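Side-chain contacts in BtGH115A (Bacteroides thetaiotaomicron, PDB 5BY3), which is a family GH115 4-O-methyl-alpha-glucuronidase, a glycoside hydrolase with specificity for decorated arabinogalactans: residues A[694-699]-A[707-712]; A[670-673]-A[677-680]; A[755-760]-A[769-774]; A[717-722]-A[745-750]. All coordinates share one frame; numbering follows the deposited sequence.

Contact 1: residues A[694-699]-A[707-712]. With SO4 (sulfate ion), chain B.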
loop_
_atom_site.group_PDB
_atom_site.type_symbol
_atom_site.label_atom_id
_atom_site.label_comp_id
_atom_site.label_asym_id
_atom_site.label_seq_id
_atom_site.Cartn_x
_atom_site.Cartn_y
_atom_site.Cartn_z
ATOM N N ILE A 694 28.974 -2.853 -2.927
ATOM C CA ILE A 694 28.021 -3.450 -1.992
ATOM C C ILE A 694 26.660 -2.788 -2.191
ATOM O O ILE A 694 26.553 -1.555 -2.193
ATOM C CB ILE A 694 28.475 -3.291 -0.520
ATOM C CG1 ILE A 694 29.852 -3.911 -0.323
ATOM C CG2 ILE A 694 27.484 -3.942 0.436
ATOM C CD1 ILE A 694 30.503 -3.535 0.989
ATOM N N ARG A 695 25.639 -3.612 -2.383
ATOM C CA ARG A 695 24.315 -3.141 -2.696
ATOM C C ARG A 695 23.405 -3.596 -1.553
ATOM O O ARG A 695 23.407 -4.777 -1.154
ATOM C CB ARG A 695 23.826 -3.764 -3.995
ATOM C CG ARG A 695 24.344 -3.311 -5.370
ATOM C CD ARG A 695 25.056 -1.982 -5.487
ATOM N NE ARG A 695 25.776 -1.844 -6.773
ATOM C CZ ARG A 695 25.217 -1.723 -7.987
ATOM N NH1 ARG A 695 23.891 -1.751 -8.157
ATOM N NH2 ARG A 695 25.995 -1.583 -9.062
ATOM N N LEU A 696 22.641 -2.653 -1.010
ATOM C CA LEU A 696 21.803 -2.908 0.145
ATOM C C LEU A 696 20.420 -2.342 -0.100
ATOM O O LEU A 696 20.222 -1.501 -0.973
ATOM C CB LEU A 696 22.388 -2.298 1.425
ATOM C CG LEU A 696 23.849 -2.572 1.774
ATOM C CD1 LEU A 696 24.678 -1.313 1.505
ATOM C CD2 LEU A 696 23.911 -2.994 3.234
ATOM N N LEU A 697 19.458 -2.817 0.680
ATOM C CA LEU A 697 18.116 -2.258 0.636
ATOM C C LEU A 697 18.257 -0.835 1.158
ATOM O O LEU A 697 18.852 -0.656 2.241
ATOM C CB LEU A 697 17.152 -3.072 1.512
ATOM C CG LEU A 697 15.658 -2.773 1.347
ATOM C CD1 LEU A 697 15.180 -3.191 -0.033
ATOM C CD2 LEU A 697 14.827 -3.419 2.469
ATOM N N PRO A 698 17.765 0.175 0.390
ATOM C CA PRO A 698 17.866 1.554 0.869
ATOM C C PRO A 698 16.819 1.872 1.969
ATOM O O PRO A 698 16.192 2.940 1.954
ATOM C CB PRO A 698 17.601 2.369 -0.384
ATOM C CG PRO A 698 16.596 1.532 -1.150
ATOM C CD PRO A 698 16.898 0.084 -0.807
ATOM N N ASN A 699 16.664 0.988 2.956
ATOM C CA ASN A 699 15.724 1.294 4.023
ATOM C C ASN A 699 16.344 2.322 5.029
ATOM O O ASN A 699 17.517 2.759 4.859
ATOM C CB ASN A 699 15.210 0.023 4.688
ATOM C CG ASN A 699 16.277 -0.677 5.481
ATOM O OD1 ASN A 699 16.481 -0.359 6.635
ATOM N ND2 ASN A 699 16.976 -1.611 4.865
ATOM N N LEU A 707 22.280 3.025 10.699
ATOM C CA LEU A 707 22.631 2.054 9.570
ATOM C C LEU A 707 24.069 1.986 9.015
ATOM O O LEU A 707 24.394 2.631 7.990
ATOM C CB LEU A 707 21.703 2.172 8.352
ATOM C CG LEU A 707 20.247 1.704 8.439
ATOM C CD1 LEU A 707 19.559 2.006 7.100
ATOM C CD2 LEU A 707 20.138 0.242 8.847
ATOM N N ARG A 708 24.912 1.165 9.634
ATOM C CA ARG A 708 26.253 0.940 9.082
ATOM C C ARG A 708 26.807 -0.497 9.129
ATOM O O ARG A 708 26.265 -1.372 9.795
ATOM C CB ARG A 708 27.246 1.964 9.659
ATOM C CG ARG A 708 27.467 1.893 11.146
ATOM C CD ARG A 708 27.453 3.273 11.760
ATOM N NE ARG A 708 26.695 3.144 12.988
ATOM C CZ ARG A 708 27.196 3.108 14.217
ATOM N NH1 ARG A 708 28.505 3.252 14.427
ATOM N NH2 ARG A 708 26.357 2.963 15.240
ATOM N N PHE A 709 27.867 -0.727 8.370
ATOM C CA PHE A 709 28.527 -2.023 8.303
ATOM C C PHE A 709 30.042 -1.859 8.321
ATOM O O PHE A 709 30.536 -0.747 8.266
ATOM C CB PHE A 709 28.053 -2.862 7.085
ATOM C CG PHE A 709 28.292 -2.219 5.736
ATOM C CD1 PHE A 709 27.323 -1.386 5.159
ATOM C CD2 PHE A 709 29.466 -2.483 5.017
ATOM C CE1 PHE A 709 27.536 -0.806 3.903
ATOM C CE2 PHE A 709 29.682 -1.914 3.753
ATOM C CZ PHE A 709 28.714 -1.074 3.193
ATOM N N THR A 710 30.773 -2.963 8.453
ATOM C CA THR A 710 32.222 -2.914 8.351
ATOM C C THR A 710 32.610 -3.884 7.272
ATOM O O THR A 710 32.015 -4.963 7.166
ATOM C CB THR A 710 32.955 -3.267 9.663
ATOM O OG1 THR A 710 32.950 -4.687 9.872
ATOM C CG2 THR A 710 32.360 -2.537 10.872
ATOM N N VAL A 711 33.586 -3.478 6.465
ATOM C CA VAL A 711 34.235 -4.343 5.472
ATOM C C VAL A 711 35.665 -4.672 5.905
ATOM O O VAL A 711 36.417 -3.785 6.336
ATOM C CB VAL A 711 34.293 -3.670 4.097
ATOM C CG1 VAL A 711 33.502 -4.449 3.075
ATOM C CG2 VAL A 711 33.800 -2.237 4.198
ATOM N N SER A 712 36.040 -5.944 5.810
ATOM C CA SER A 712 37.421 -6.339 6.131
ATOM C C SER A 712 37.930 -7.408 5.189
ATOM O O SER A 712 37.393 -8.528 5.152
ATOM C CB SER A 712 37.573 -6.766 7.603
ATOM O OG SER A 712 38.923 -7.080 7.908
HETATM S S SO4 B . 23.834 -0.535 -12.338
HETATM O O1 SO4 B . 24.587 -0.640 -11.061
HETATM O O2 SO4 B . 24.528 0.382 -13.283
HETATM O O3 SO4 B . 23.700 -1.880 -12.947
HETATM O O4 SO4 B . 22.502 0.040 -12.052
#

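Contact 2: residues A[670-673]-A[677-680]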
loop_
_atom_site.group_PDB
_atom_site.type_symbol
_atom_site.label_atom_id
_atom_site.label_comp_id
_atom_site.label_asym_id
_atom_site.label_seq_id
_atom_site.Cartn_x
_atom_site.Cartn_y
_atom_site.Cartn_z
ATOM N N ALA A 670 18.943 -10.457 2.095
ATOM C CA ALA A 670 18.914 -11.126 3.425
ATOM C C ALA A 670 19.354 -10.217 4.561
ATOM O O ALA A 670 20.258 -9.413 4.369
ATOM C CB ALA A 670 19.783 -12.374 3.413
ATOM N N GLU A 671 18.738 -10.368 5.732
ATOM C CA GLU A 671 19.007 -9.487 6.873
ATOM C C GLU A 671 20.192 -9.990 7.667
ATOM O O GLU A 671 20.193 -11.126 8.118
ATOM C CB GLU A 671 17.790 -9.357 7.792
ATOM C CG GLU A 671 18.041 -8.430 8.986
ATOM C CD GLU A 671 16.944 -8.467 10.052
ATOM O OE1 GLU A 671 16.184 -9.468 10.114
ATOM O OE2 GLU A 671 16.860 -7.496 10.855
ATOM N N ILE A 672 21.211 -9.157 7.820
ATOM C CA ILE A 672 22.321 -9.492 8.717
ATOM C C ILE A 672 21.993 -8.796 10.005
ATOM O O ILE A 672 21.930 -7.566 10.047
ATOM C CB ILE A 672 23.685 -9.022 8.190
ATOM C CG1 ILE A 672 23.889 -9.501 6.757
ATOM C CG2 ILE A 672 24.801 -9.500 9.104
ATOM C CD1 ILE A 672 24.997 -8.772 6.014
ATOM N N LYS A 673 21.751 -9.584 11.047
ATOM C CA LYS A 673 21.373 -9.025 12.346
ATOM C C LYS A 673 22.580 -8.283 12.882
ATOM O O LYS A 673 23.721 -8.567 12.472
ATOM C CB LYS A 673 20.912 -10.113 13.337
ATOM C CG LYS A 673 19.713 -10.959 12.911
ATOM C CD LYS A 673 18.427 -10.143 12.867
ATOM C CE LYS A 673 17.180 -11.018 12.817
ATOM N NZ LYS A 673 15.944 -10.171 12.806
ATOM N N ALA A 677 27.985 -11.298 10.976
ATOM C CA ALA A 677 28.803 -11.076 9.790
ATOM C C ALA A 677 28.595 -12.165 8.792
ATOM O O ALA A 677 28.345 -13.306 9.162
ATOM C CB ALA A 677 30.284 -11.008 10.138
ATOM N N LEU A 678 28.684 -11.769 7.525
ATOM C CA LEU A 678 28.887 -12.655 6.393
ATOM C C LEU A 678 30.345 -12.604 5.897
ATOM O O LEU A 678 31.027 -11.564 5.978
ATOM C CB LEU A 678 27.931 -12.278 5.270
ATOM C CG LEU A 678 26.585 -13.006 5.190
ATOM C CD1 LEU A 678 26.018 -13.450 6.549
ATOM C CD2 LEU A 678 25.605 -12.165 4.374
ATOM N N THR A 679 30.800 -13.734 5.368
ATOM C CA THR A 679 32.195 -13.955 5.023
ATOM C C THR A 679 32.191 -14.506 3.581
ATOM O O THR A 679 31.593 -15.551 3.309
ATOM C CB THR A 679 32.816 -14.933 6.063
ATOM O OG1 THR A 679 32.750 -14.366 7.390
ATOM C CG2 THR A 679 34.271 -15.335 5.734
ATOM N N PHE A 680 32.793 -13.767 2.647
ATOM C CA PHE A 680 32.852 -14.180 1.225
ATOM C C PHE A 680 34.283 -14.488 0.840
ATOM O O PHE A 680 35.203 -13.802 1.286
ATOM C CB PHE A 680 32.322 -13.092 0.288
ATOM C CG PHE A 680 30.888 -12.765 0.505
ATOM C CD1 PHE A 680 30.511 -11.834 1.464
ATOM C CD2 PHE A 680 29.910 -13.405 -0.224
ATOM C CE1 PHE A 680 29.182 -11.551 1.690
ATOM C CE2 PHE A 680 28.578 -13.116 -0.012
ATOM C CZ PHE A 680 28.212 -12.192 0.947
#

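Contact 3: residues A[755-760]-A[769-774]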
loop_
_atom_site.group_PDB
_atom_site.type_symbol
_atom_site.label_atom_id
_atom_site.label_comp_id
_atom_site.label_asym_id
_atom_site.label_seq_id
_atom_site.Cartn_x
_atom_site.Cartn_y
_atom_site.Cartn_z
ATOM N N HIS A 755 41.639 -15.188 -0.520
ATOM C CA HIS A 755 41.151 -14.063 0.311
ATOM C C HIS A 755 39.753 -14.277 0.846
ATOM O O HIS A 755 38.935 -14.967 0.227
ATOM C CB HIS A 755 41.132 -12.730 -0.446
ATOM C CG HIS A 755 42.330 -12.493 -1.293
ATOM N ND1 HIS A 755 43.482 -11.914 -0.803
ATOM C CD2 HIS A 755 42.561 -12.765 -2.600
ATOM C CE1 HIS A 755 44.372 -11.839 -1.775
ATOM N NE2 HIS A 755 43.837 -12.342 -2.876
ATOM N N GLN A 756 39.488 -13.622 1.972
ATOM C CA GLN A 756 38.160 -13.523 2.539
ATOM C C GLN A 756 37.729 -12.067 2.817
ATOM O O GLN A 756 38.515 -11.278 3.359
ATOM C CB GLN A 756 38.085 -14.354 3.820
ATOM C CG GLN A 756 37.923 -15.839 3.569
ATOM C CD GLN A 756 38.186 -16.665 4.803
ATOM O OE1 GLN A 756 37.798 -16.297 5.925
ATOM N NE2 GLN A 756 38.844 -17.800 4.607
ATOM N N LEU A 757 36.481 -11.741 2.462
ATOM C CA LEU A 757 35.887 -10.430 2.701
ATOM C C LEU A 757 34.790 -10.575 3.735
ATOM O O LEU A 757 33.809 -11.277 3.495
ATOM C CB LEU A 757 35.285 -9.860 1.405
ATOM C CG LEU A 757 34.770 -8.404 1.495
ATOM C CD1 LEU A 757 35.899 -7.395 1.312
ATOM C CD2 LEU A 757 33.675 -8.158 0.477
ATOM N N VAL A 758 34.950 -9.909 4.874
ATOM C CA VAL A 758 33.957 -9.984 5.939
ATOM C C VAL A 758 33.129 -8.684 6.034
ATOM O O VAL A 758 33.671 -7.596 6.296
ATOM C CB VAL A 758 34.610 -10.418 7.275
ATOM C CG1 VAL A 758 33.673 -10.241 8.468
ATOM C CG2 VAL A 758 35.078 -11.867 7.175
ATOM N N ILE A 759 31.822 -8.826 5.782
ATOM C CA ILE A 759 30.788 -7.769 5.986
ATOM C C ILE A 759 30.031 -7.979 7.311
ATOM O O ILE A 759 29.281 -8.951 7.463
ATOM C CB ILE A 759 29.802 -7.686 4.777
ATOM C CG1 ILE A 759 30.552 -7.283 3.500
ATOM C CG2 ILE A 759 28.683 -6.691 5.046
ATOM C CD1 ILE A 759 29.995 -7.867 2.222
ATOM N N LYS A 760 30.238 -7.077 8.264
ATOM C CA LYS A 760 29.593 -7.166 9.574
ATOM C C LYS A 760 28.544 -6.059 9.786
ATOM O O LYS A 760 28.819 -4.888 9.506
ATOM C CB LYS A 760 30.658 -7.105 10.671
ATOM C CG LYS A 760 30.132 -7.394 12.065
ATOM C CD LYS A 760 31.236 -7.437 13.100
ATOM C CE LYS A 760 30.640 -7.319 14.488
ATOM N NZ LYS A 760 31.552 -7.847 15.544
ATOM N N ASP A 769 21.857 -7.020 -0.407
ATOM C CA ASP A 769 21.267 -7.424 -1.689
ATOM C C ASP A 769 22.330 -8.045 -2.575
ATOM O O ASP A 769 22.222 -9.199 -2.910
ATOM C CB ASP A 769 20.609 -6.226 -2.406
ATOM C CG ASP A 769 19.510 -6.648 -3.369
ATOM O OD1 ASP A 769 19.072 -7.787 -3.229
ATOM O OD2 ASP A 769 19.050 -5.855 -4.236
ATOM N N GLN A 770 23.347 -7.283 -2.963
ATOM C CA GLN A 770 24.403 -7.797 -3.848
ATOM C C GLN A 770 25.781 -7.375 -3.390
ATOM O O GLN A 770 25.921 -6.424 -2.631
ATOM C CB GLN A 770 24.197 -7.335 -5.275
ATOM C CG GLN A 770 22.881 -7.829 -5.868
ATOM C CD GLN A 770 22.551 -7.206 -7.214
ATOM O OE1 GLN A 770 22.390 -5.991 -7.330
ATOM N NE2 GLN A 770 22.460 -8.033 -8.237
ATOM N N VAL A 771 26.790 -8.106 -3.840
ATOM C CA VAL A 771 28.191 -7.740 -3.705
ATOM C C VAL A 771 28.862 -8.052 -5.058
ATOM O O VAL A 771 28.662 -9.143 -5.607
ATOM C CB VAL A 771 28.899 -8.539 -2.582
ATOM C CG1 VAL A 771 30.352 -8.102 -2.479
ATOM C CG2 VAL A 771 28.227 -8.344 -1.214
HETATM N N MSE A 772 29.628 -7.095 -5.598
HETATM C CA MSE A 772 30.495 -7.346 -6.769
HETATM C C MSE A 772 31.953 -6.983 -6.506
HETATM O O MSE A 772 32.261 -6.238 -5.572
HETATM C CB MSE A 772 29.944 -6.673 -8.008
HETATM C CG MSE A 772 28.606 -7.280 -8.422
HETATM SE SE MSE A 772 27.140 -6.235 -7.631
HETATM C CE MSE A 772 25.955 -6.039 -9.198
ATOM N N LEU A 773 32.865 -7.511 -7.323
ATOM C CA LEU A 773 34.306 -7.375 -7.024
ATOM C C LEU A 773 35.202 -6.459 -7.885
ATOM O O LEU A 773 35.850 -5.604 -7.313
ATOM C CB LEU A 773 34.959 -8.690 -6.561
ATOM C CG LEU A 773 35.410 -8.709 -5.077
ATOM C CD1 LEU A 773 34.448 -8.146 -4.036
ATOM C CD2 LEU A 773 35.836 -10.103 -4.649
ATOM N N TYR A 774 35.279 -6.626 -9.205
ATOM C CA TYR A 774 36.127 -5.714 -10.073
ATOM C C TYR A 774 37.623 -5.503 -9.702
ATOM O O TYR A 774 37.949 -4.934 -8.642
ATOM C CB TYR A 774 35.472 -4.321 -10.306
ATOM C CG TYR A 774 33.995 -4.380 -10.623
ATOM C CD1 TYR A 774 33.528 -4.814 -11.882
ATOM C CD2 TYR A 774 33.058 -4.031 -9.651
ATOM C CE1 TYR A 774 32.157 -4.891 -12.154
ATOM C CE2 TYR A 774 31.703 -4.095 -9.912
ATOM C CZ TYR A 774 31.255 -4.536 -11.150
ATOM O OH TYR A 774 29.901 -4.573 -11.350
#

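Contact 4: residues A[717-722]-A[745-750]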
loop_
_atom_site.group_PDB
_atom_site.type_symbol
_atom_site.label_atom_id
_atom_site.label_comp_id
_atom_site.label_asym_id
_atom_site.label_seq_id
_atom_site.Cartn_x
_atom_site.Cartn_y
_atom_site.Cartn_z
ATOM N N GLU A 717 41.429 -5.135 9.881
ATOM C CA GLU A 717 40.841 -4.040 10.683
ATOM C C GLU A 717 39.689 -3.379 9.926
ATOM O O GLU A 717 39.904 -2.650 8.939
ATOM C CB GLU A 717 41.871 -3.005 11.213
ATOM C CG GLU A 717 41.385 -2.124 12.385
ATOM C CD GLU A 717 41.247 -2.837 13.757
ATOM O OE1 GLU A 717 41.765 -3.966 13.958
ATOM O OE2 GLU A 717 40.610 -2.255 14.670
ATOM N N PRO A 718 38.456 -3.649 10.397
ATOM C CA PRO A 718 37.229 -3.286 9.711
ATOM C C PRO A 718 37.215 -1.812 9.295
ATOM O O PRO A 718 37.523 -0.949 10.114
ATOM C CB PRO A 718 36.149 -3.559 10.777
ATOM C CG PRO A 718 36.871 -3.577 12.084
ATOM C CD PRO A 718 38.170 -4.220 11.728
ATOM N N GLU A 719 36.912 -1.546 8.025
ATOM C CA GLU A 719 36.541 -0.196 7.592
ATOM C C GLU A 719 35.031 0.021 7.829
ATOM O O GLU A 719 34.219 -0.815 7.434
ATOM C CB GLU A 719 36.931 0.026 6.126
ATOM C CG GLU A 719 37.331 1.464 5.780
ATOM C CD GLU A 719 38.577 1.534 4.889
ATOM O OE1 GLU A 719 39.641 0.960 5.257
ATOM O OE2 GLU A 719 38.504 2.175 3.814
ATOM N N VAL A 720 34.679 1.131 8.481
ATOM C CA VAL A 720 33.316 1.440 8.937
ATOM C C VAL A 720 32.548 2.307 7.921
ATOM O O VAL A 720 32.977 3.419 7.607
ATOM C CB VAL A 720 33.350 2.166 10.299
ATOM C CG1 VAL A 720 31.965 2.641 10.704
ATOM C CG2 VAL A 720 33.888 1.245 11.374
ATOM N N ILE A 721 31.419 1.792 7.415
ATOM C CA ILE A 721 30.692 2.407 6.295
ATOM C C ILE A 721 29.193 2.563 6.586
ATOM O O ILE A 721 28.516 1.574 6.816
ATOM C CB ILE A 721 30.879 1.621 4.988
ATOM C CG1 ILE A 721 32.369 1.569 4.589
ATOM C CG2 ILE A 721 30.060 2.276 3.886
ATOM C CD1 ILE A 721 32.644 0.816 3.297
ATOM N N ALA A 722 28.719 3.816 6.559
ATOM C CA ALA A 722 27.345 4.221 6.822
ATOM C C ALA A 722 26.575 4.430 5.499
ATOM O O ALA A 722 27.160 4.867 4.503
ATOM C CB ALA A 722 27.364 5.518 7.603
ATOM N N ILE A 745 33.938 0.588 -2.274
ATOM C CA ILE A 745 35.183 0.752 -1.533
ATOM C C ILE A 745 36.355 0.145 -2.299
ATOM O O ILE A 745 36.236 -0.906 -2.942
ATOM C CB ILE A 745 35.073 0.244 -0.068
ATOM C CG1 ILE A 745 36.232 0.768 0.769
ATOM C CG2 ILE A 745 34.998 -1.273 0.004
ATOM C CD1 ILE A 745 35.912 0.850 2.247
ATOM N N VAL A 746 37.479 0.843 -2.246
ATOM C CA VAL A 746 38.732 0.345 -2.796
ATOM C C VAL A 746 39.628 -0.113 -1.631
ATOM O O VAL A 746 39.824 0.621 -0.628
ATOM C CB VAL A 746 39.382 1.382 -3.750
ATOM C CG1 VAL A 746 40.880 1.149 -3.932
ATOM C CG2 VAL A 746 38.664 1.370 -5.101
ATOM N N LEU A 747 40.115 -1.351 -1.753
ATOM C CA LEU A 747 41.007 -1.945 -0.750
ATOM C C LEU A 747 42.272 -2.508 -1.389
ATOM O O LEU A 747 42.235 -2.976 -2.537
ATOM C CB LEU A 747 40.302 -3.034 0.066
ATOM C CG LEU A 747 38.980 -2.783 0.812
ATOM C CD1 LEU A 747 38.338 -4.134 1.170
ATOM C CD2 LEU A 747 39.130 -1.878 2.026
ATOM N N PRO A 748 43.404 -2.450 -0.654
ATOM C CA PRO A 748 44.616 -3.116 -1.144
ATOM C C PRO A 748 44.555 -4.614 -0.883
ATOM O O PRO A 748 44.196 -5.011 0.225
ATOM C CB PRO A 748 45.723 -2.483 -0.298
ATOM C CG PRO A 748 45.051 -2.029 0.970
ATOM C CD PRO A 748 43.644 -1.677 0.591
ATOM N N VAL A 749 44.869 -5.433 -1.888
ATOM C CA VAL A 749 45.181 -6.858 -1.653
ATOM C C VAL A 749 46.587 -6.979 -1.030
ATOM O O VAL A 749 47.373 -6.027 -1.079
ATOM C CB VAL A 749 45.089 -7.742 -2.941
ATOM C CG1 VAL A 749 43.790 -7.484 -3.690
ATOM C CG2 VAL A 749 46.306 -7.573 -3.863
ATOM N N THR A 750 46.905 -8.125 -0.437
ATOM C CA THR A 750 48.310 -8.448 -0.206
ATOM C C THR A 750 48.889 -9.157 -1.436
ATOM O O THR A 750 50.035 -8.908 -1.818
ATOM C CB THR A 750 48.551 -9.259 1.084
ATOM O OG1 THR A 750 47.502 -10.215 1.262
ATOM C CG2 THR A 750 48.610 -8.337 2.303
#

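Contact 1: residues A[694-699]-A[707-712]
I694 sends its CD1 toward F709 and V711 of the opposing strand, whose direction makes 158° with that of 694-696 at an axis separation of 11.1 Å. Its CG1 stands anti to the carbonyl carbon (chi1 -57°), and the extended chain beyond brings CD1 tightly against F709 CE2 (3.3 Å) and alongside V711 CG1 (3.8 Å). A branched aliphatic chain suits this spot, because one methyl can fill the angle between an aromatic ring and a valine. R695, next in sequence, belongs to the other face of its strand. Its guanidinium meets a sulfate edge-on, near its own plane, with NH2 hydrogen-bonded to O1 of the ion at 2.6 Å and NH1 adding a weak bond to the same oxygen; D693 forms a salt bridge with NE and Q740 takes a bond from NH1. L696 returns to the interior, its CD1 lying obliquely to the F709 ring, 3.8 Å from CE1. Beyond the inverse gamma turn centred on P698, the backbone O of N699 lies 3.1 Å from L707 CD1. No hydrogen bond joins the two segments; apolar packing between facing antiparallel sheets is the hallmark of a beta-sandwich.

Contact 2: residues A[670-673]-A[677-680]
I672 and L678 meet where the chain steps from one sheet of a beta-sandwich to the other: strand 670-672 belongs to one layer, strand 677-682 is an edge strand of the facing one, and a short connection of three residues links the segments. The two side chains lie at a slant to each other. I672 contributes its longer branch, whose CG1 stands anti to the carbonyl carbon (chi1 -51°); L678 CD2 rests against both carbons of that branch, 3.8 Å from I672 CD1 and 4.0 Å from I672 CG1. The other branch of I672 turns to the start of the second strand, with CG2 at 4.1 Å from the backbone N of A677. Beta-branched isoleucine fits a strand and offers two separate apolar arms here, while leucine supplies a forked end that can settle beside one of them. Both are buried, and L768 of the adjoining strand 766-772 touches each, so the pair is part of a continuous hydrophobic layer. The neighbours of I672 in sequence do something different: E671 and K673 form a salt bridge, in which K673 NZ comes to E671 OE1 at 2.8 Å from above the carboxylate plane, 41° out of it.

Contact 3: residues A[755-760]-A[769-774]
I759 and V771 sit on strands of two facing sheets, their CA atoms 10.0 Å apart, and the chains run in opposing senses, since L757 lies nearest L773 at a CA separation of 10.3 Å. That spacing is too wide for backbone pairing and is bridged by side chains alone. I759 and V771 reach toward each other tip to tip, with I759 CD1 at 3.9 Å from V771 CG2. The valine is set so that CG1 is anti to the backbone N (chi1 -179°), which leaves CG2 for the isoleucine and directs CG1 to L757, whose CD2 lies at a looser 4.4 Å. One short forked residue thus serves two longer ones on the opposite strand, and the extra length of leucine and isoleucine makes up for the brevity of valine. W647 also touches V771, and F680 touches I759, so aromatic rings flank the pair within the core. Just before V771, D769 and Q770 together stand opposite the single residue R695, a classic beta bulge, and both bond to Q740 by their side chains. Since only methyl groups meet, this contact carries no directional bond: its cohesion must come from dispersion and from excluding water between the sheets.

Contact 4: residues A[717-722]-A[745-750]
With its CG1 anti to the backbone N (chi1 -165°), I745 extends CD1 toward the strand that holds E719 and I721. I721 takes a different setting, CG1 anti to the carbonyl carbon (chi1 -60°), and its straight chain carries CD1 to within 3.4 Å of I745 CD1, a close methyl-to-methyl meeting of two slanted side chains. E719, two residues earlier on the same strand as I721, approaches the same methyl. Bent at chi2, it lays its aliphatic part beside I745, CG standing 3.9 Å from I745 CD1, while OE2 comes to 3.3 Å from that carbon. L747 takes a lesser share, its CD2 lying 4.3 Å from E719 OE1. The strands run almost exactly antiparallel, at 175°, with axes 10.6 Å apart, and 719-722 is an outermost strand of its sheet, so this is the margin of the sandwich. Isoleucines suit such a partly covered margin, with L747 lying deeper, and a glutamate, exposed and in touch with a crystal neighbour, suits the rim. The chemistry implies an apolar isoleucine pair bordered by a glutamate whose stem and carboxylate both lie against I745 CD1, a van der Waals contact with no bond across the segments to orient the charge.

All four contacts cross the same beta-sandwich in the C-terminal region, each joining the sheet of 677-682, 755-761, 708-713 and 719-722 to the facing one. Backbone hydrogen bonds tie them together within the layers: R695 O to D769 N (2.8 Å) and S712 O to V758 N (2.8 Å) link contacts 1 and 3, F709 O to I721 N (2.8 Å) links contacts 1 and 4, and F680 O to L757 N (2.7 Å) links contacts 2 and 3. Contact 3 also packs on contact 4. Contacts 2 and 4 are farthest apart, with centres about 16 Å from each other. The nickel site of L404 and D436 involves none of these segments, and the sulfate on R695 is probably from the crystallisation liquor.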